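PDB 5GZT: chitinase from Paenibacillus sp. FPU-7, which probably cuts chitin and chitodextrins at internal beta-1,4 linkages between N-acetylglucosamine units, as a glycoside hydrolase of family 18. Local coordinates for residues R1024-V1029 with G1041-N1046. Residues are numbered along the deposited sequence; the frame is centred on the assembly and turned at random.
Sequences RGWVNV and GDQAKN
Gln1043 CD sits at the edge of the Trp1026 indole, near the ring plane and 3.9 Å from CD1, with amide and ring planes 73° apart; Trp1026 NE1 is hydrogen-bonded to Glu977 O. That amide pairs with both backbone polar groups of Val1027, much as a neighbouring strand would, just past strand 1024-1026 of the small antiparallel sheet inserted between the last two strands, 1015-1020 and 1110-1114, of the second family 18 TIM barrel. Glutamine suits the place because one amide both accepts and donates: OE1 takes Val1027 N on an in-plane lone pair at 3.0 Å, nearly straight (173°), while NE2 gives to Val1027 O at 2.8 Å. A bend at chi2 (-42°) brings its end back to Val1027, although its CB points away. An alanine here would probably leave both backbone groups of Val1027 without these mates and the amide of Asn1046 freer to turn. Branched Val1027 packs its methyls against the type I turn 1043-1046 and the residue before it, CG1 3.5 Å from Lys1045 O and CG2 against Asp1042 O. Gly1041 N bonds Asn1028 O, where a side chain would probably crowd Asn1028 CB. Asn1046 ND2 donates to two acceptors, Gln1043 OE1 and Gly1025 O, the latter at 2.8 Å.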
ATOM      1  N   ARG B1024      26.039 -13.945 -25.503  1.00 25.80           N
ATOM      2  CA  ARG B1024      25.277 -15.102 -24.996  1.00 26.31           C
ATOM      3  C   ARG B1024      23.872 -14.973 -25.537  1.00 30.39           C
ATOM      4  O   ARG B1024      23.540 -13.977 -26.155  1.00 35.20           O
ATOM      5  CB  ARG B1024      25.286 -15.174 -23.477  1.00 27.89           C
ATOM      6  CG  ARG B1024      26.679 -15.504 -22.923  1.00 29.46           C
ATOM      7  CD  ARG B1024      26.662 -15.598 -21.398  1.00 33.53           C
ATOM      8  NE  ARG B1024      28.014 -15.863 -20.927  1.00 33.53           N
ATOM      9  CZ  ARG B1024      28.640 -17.048 -21.012  1.00 38.66           C
ATOM     10  NH1 ARG B1024      28.022 -18.150 -21.434  1.00 35.15           N
ATOM     11  NH2 ARG B1024      29.901 -17.146 -20.623  1.00 34.45           N
ATOM     12  N   GLY B1025      23.066 -16.008 -25.401  1.00 35.56           N
ATOM     13  CA  GLY B1025      21.779 -16.015 -26.119  1.00 35.23           C
ATOM     14  C   GLY B1025      20.895 -17.206 -25.781  1.00 39.07           C
ATOM     15  O   GLY B1025      21.295 -18.041 -24.980  1.00 31.61           O
ATOM     16  N   TRP B1026      19.650 -17.212 -26.301  1.00 36.48           N
ATOM     17  CA  TRP B1026      18.708 -18.306 -26.075  1.00 35.78           C
ATOM     18  C   TRP B1026      17.954 -18.592 -27.382  1.00 34.80           C
ATOM     19  O   TRP B1026      17.769 -17.693 -28.199  1.00 33.80           O
ATOM     20  CB  TRP B1026      17.671 -17.987 -24.974  1.00 38.08           C
ATOM     21  CG  TRP B1026      18.190 -17.821 -23.628  1.00 36.03           C
ATOM     22  CD1 TRP B1026      18.212 -18.737 -22.599  1.00 38.65           C
ATOM     23  CD2 TRP B1026      18.782 -16.633 -23.126  1.00 35.25           C
ATOM     24  NE1 TRP B1026      18.813 -18.170 -21.479  1.00 36.55           N
ATOM     25  CE2 TRP B1026      19.175 -16.884 -21.790  1.00 35.97           C
ATOM     26  CE3 TRP B1026      19.063 -15.393 -23.703  1.00 35.87           C
ATOM     27  CZ2 TRP B1026      19.827 -15.930 -21.018  1.00 36.89           C
ATOM     28  CZ3 TRP B1026      19.706 -14.438 -22.931  1.00 37.05           C
ATOM     29  CH2 TRP B1026      20.067 -14.712 -21.595  1.00 35.34           C
ATOM     30  N   VAL B1027      17.501 -19.849 -27.541  1.00 42.18           N
ATOM     31  CA  VAL B1027      16.628 -20.260 -28.684  1.00 40.19           C
ATOM     32  C   VAL B1027      15.222 -20.513 -28.136  1.00 44.03           C
ATOM     33  O   VAL B1027      15.019 -20.525 -26.896  1.00 43.61           O
ATOM     34  CB  VAL B1027      17.187 -21.503 -29.440  1.00 40.82           C
ATOM     35  CG1 VAL B1027      18.405 -21.118 -30.286  1.00 43.36           C
ATOM     36  CG2 VAL B1027      17.538 -22.663 -28.513  1.00 34.53           C
ATOM     37  N   ASN B1028      14.235 -20.709 -29.039  1.00 49.67           N
ATOM     38  CA  ASN B1028      12.818 -20.869 -28.655  1.00 42.76           C
ATOM     39  C   ASN B1028      12.373 -19.756 -27.743  1.00 43.14           C
ATOM     40  O   ASN B1028      11.931 -19.979 -26.605  1.00 40.76           O
ATOM     41  CB  ASN B1028      12.558 -22.205 -27.969  1.00 47.97           C
ATOM     42  CG  ASN B1028      12.793 -23.403 -28.901  1.00 57.86           C
ATOM     43  OD1 ASN B1028      12.520 -23.349 -30.101  1.00 49.96           O
ATOM     44  ND2 ASN B1028      13.323 -24.490 -28.335  1.00 59.86           N
ATOM     45  N   VAL B1029      12.561 -18.538 -28.228  1.00 45.82           N
ATOM     46  CA  VAL B1029      12.193 -17.371 -27.466  1.00 43.04           C
ATOM     47  C   VAL B1029      10.961 -16.741 -28.137  1.00 38.74           C
ATOM     48  O   VAL B1029      11.021 -16.329 -29.320  1.00 32.75           O
ATOM     49  CB  VAL B1029      13.349 -16.345 -27.378  1.00 45.94           C
ATOM     50  CG1 VAL B1029      12.876 -15.106 -26.610  1.00 43.82           C
ATOM     51  CG2 VAL B1029      14.568 -16.973 -26.708  1.00 41.02           C
ATOM     52  N   GLY B1041      12.082 -21.704 -24.356  1.00 45.90           N
ATOM     53  CA  GLY B1041      11.923 -23.145 -24.372  1.00 53.54           C
ATOM     54  C   GLY B1041      13.196 -23.975 -24.237  1.00 55.74           C
ATOM     55  O   GLY B1041      14.079 -23.683 -23.457  1.00 56.80           O
ATOM     56  N   ASP B1042      13.259 -25.038 -25.010  1.00 55.24           N
ATOM     57  CA  ASP B1042      14.332 -25.992 -24.934  1.00 51.67           C
ATOM     58  C   ASP B1042      15.561 -25.346 -25.551  1.00 48.99           C
ATOM     59  O   ASP B1042      15.487 -24.749 -26.642  1.00 51.40           O
ATOM     60  CB  ASP B1042      13.935 -27.282 -25.674  1.00 52.80           C
ATOM     61  CG  ASP B1042      15.052 -28.276 -25.756  1.00 57.58           C
ATOM     62  OD1 ASP B1042      15.220 -29.044 -24.794  1.00 58.58           O
ATOM     63  OD2 ASP B1042      15.766 -28.270 -26.786  1.00 62.43           O
ATOM     64  N   GLN B1043      16.675 -25.482 -24.836  1.00 47.02           N
ATOM     65  CA  GLN B1043      17.915 -24.801 -25.163  1.00 50.99           C
ATOM     66  C   GLN B1043      18.949 -25.696 -25.818  1.00 59.86           C
ATOM     67  O   GLN B1043      20.085 -25.286 -25.951  1.00 61.03           O
ATOM     68  CB  GLN B1043      18.525 -24.202 -23.879  1.00 47.93           C
ATOM     69  CG  GLN B1043      17.793 -22.982 -23.371  1.00 46.31           C
ATOM     70  CD  GLN B1043      17.417 -22.072 -24.516  1.00 44.32           C
ATOM     71  OE1 GLN B1043      18.247 -21.722 -25.352  1.00 47.90           O
ATOM     72  NE2 GLN B1043      16.149 -21.773 -24.621  1.00 47.86           N
ATOM     73  N   ALA B1044      18.581 -26.893 -26.262  1.00 56.25           N
ATOM     74  CA  ALA B1044      19.556 -27.799 -26.833  1.00 55.22           C
ATOM     75  C   ALA B1044      20.257 -27.194 -28.036  1.00 49.84           C
ATOM     76  O   ALA B1044      21.426 -27.495 -28.294  1.00 48.41           O
ATOM     77  CB  ALA B1044      18.901 -29.138 -27.197  1.00 59.84           C
ATOM     78  N   LYS B1045      19.574 -26.337 -28.780  1.00 51.13           N
ATOM     79  CA  LYS B1045      20.235 -25.648 -29.906  1.00 49.69           C
ATOM     80  C   LYS B1045      20.777 -24.222 -29.513  1.00 47.69           C
ATOM     81  O   LYS B1045      21.029 -23.379 -30.370  1.00 41.14           O
ATOM     82  CB  LYS B1045      19.290 -25.524 -31.088  1.00 54.41           C
ATOM     83  CG  LYS B1045      18.358 -26.692 -31.261  1.00 65.81           C
ATOM     84  CD  LYS B1045      17.916 -26.850 -32.701  1.00 74.67           C
ATOM     85  CE  LYS B1045      16.575 -27.576 -32.757  1.00 83.38           C
ATOM     86  NZ  LYS B1045      16.281 -28.033 -34.143  1.00 91.64           N
ATOM     87  N   ASN B1046      20.971 -23.962 -28.224  1.00 44.42           N
ATOM     88  CA  ASN B1046      21.495 -22.631 -27.757  1.00 42.34           C
ATOM     89  C   ASN B1046      22.763 -22.211 -28.514  1.00 36.68           C
ATOM     90  O   ASN B1046      23.652 -23.055 -28.695  1.00 40.00           O
ATOM     91  CB  ASN B1046      21.774 -22.729 -26.252  1.00 44.20           C
ATOM     92  CG  ASN B1046      22.098 -21.392 -25.636  1.00 43.71           C
ATOM     93  OD1 ASN B1046      23.186 -20.875 -25.848  1.00 35.43           O
ATOM     94  ND2 ASN B1046      21.150 -20.817 -24.903  1.00 41.29           N
TER
HETATM   95  O   HOH W   1      24.226 -18.616 -24.743  1.00 25.47           O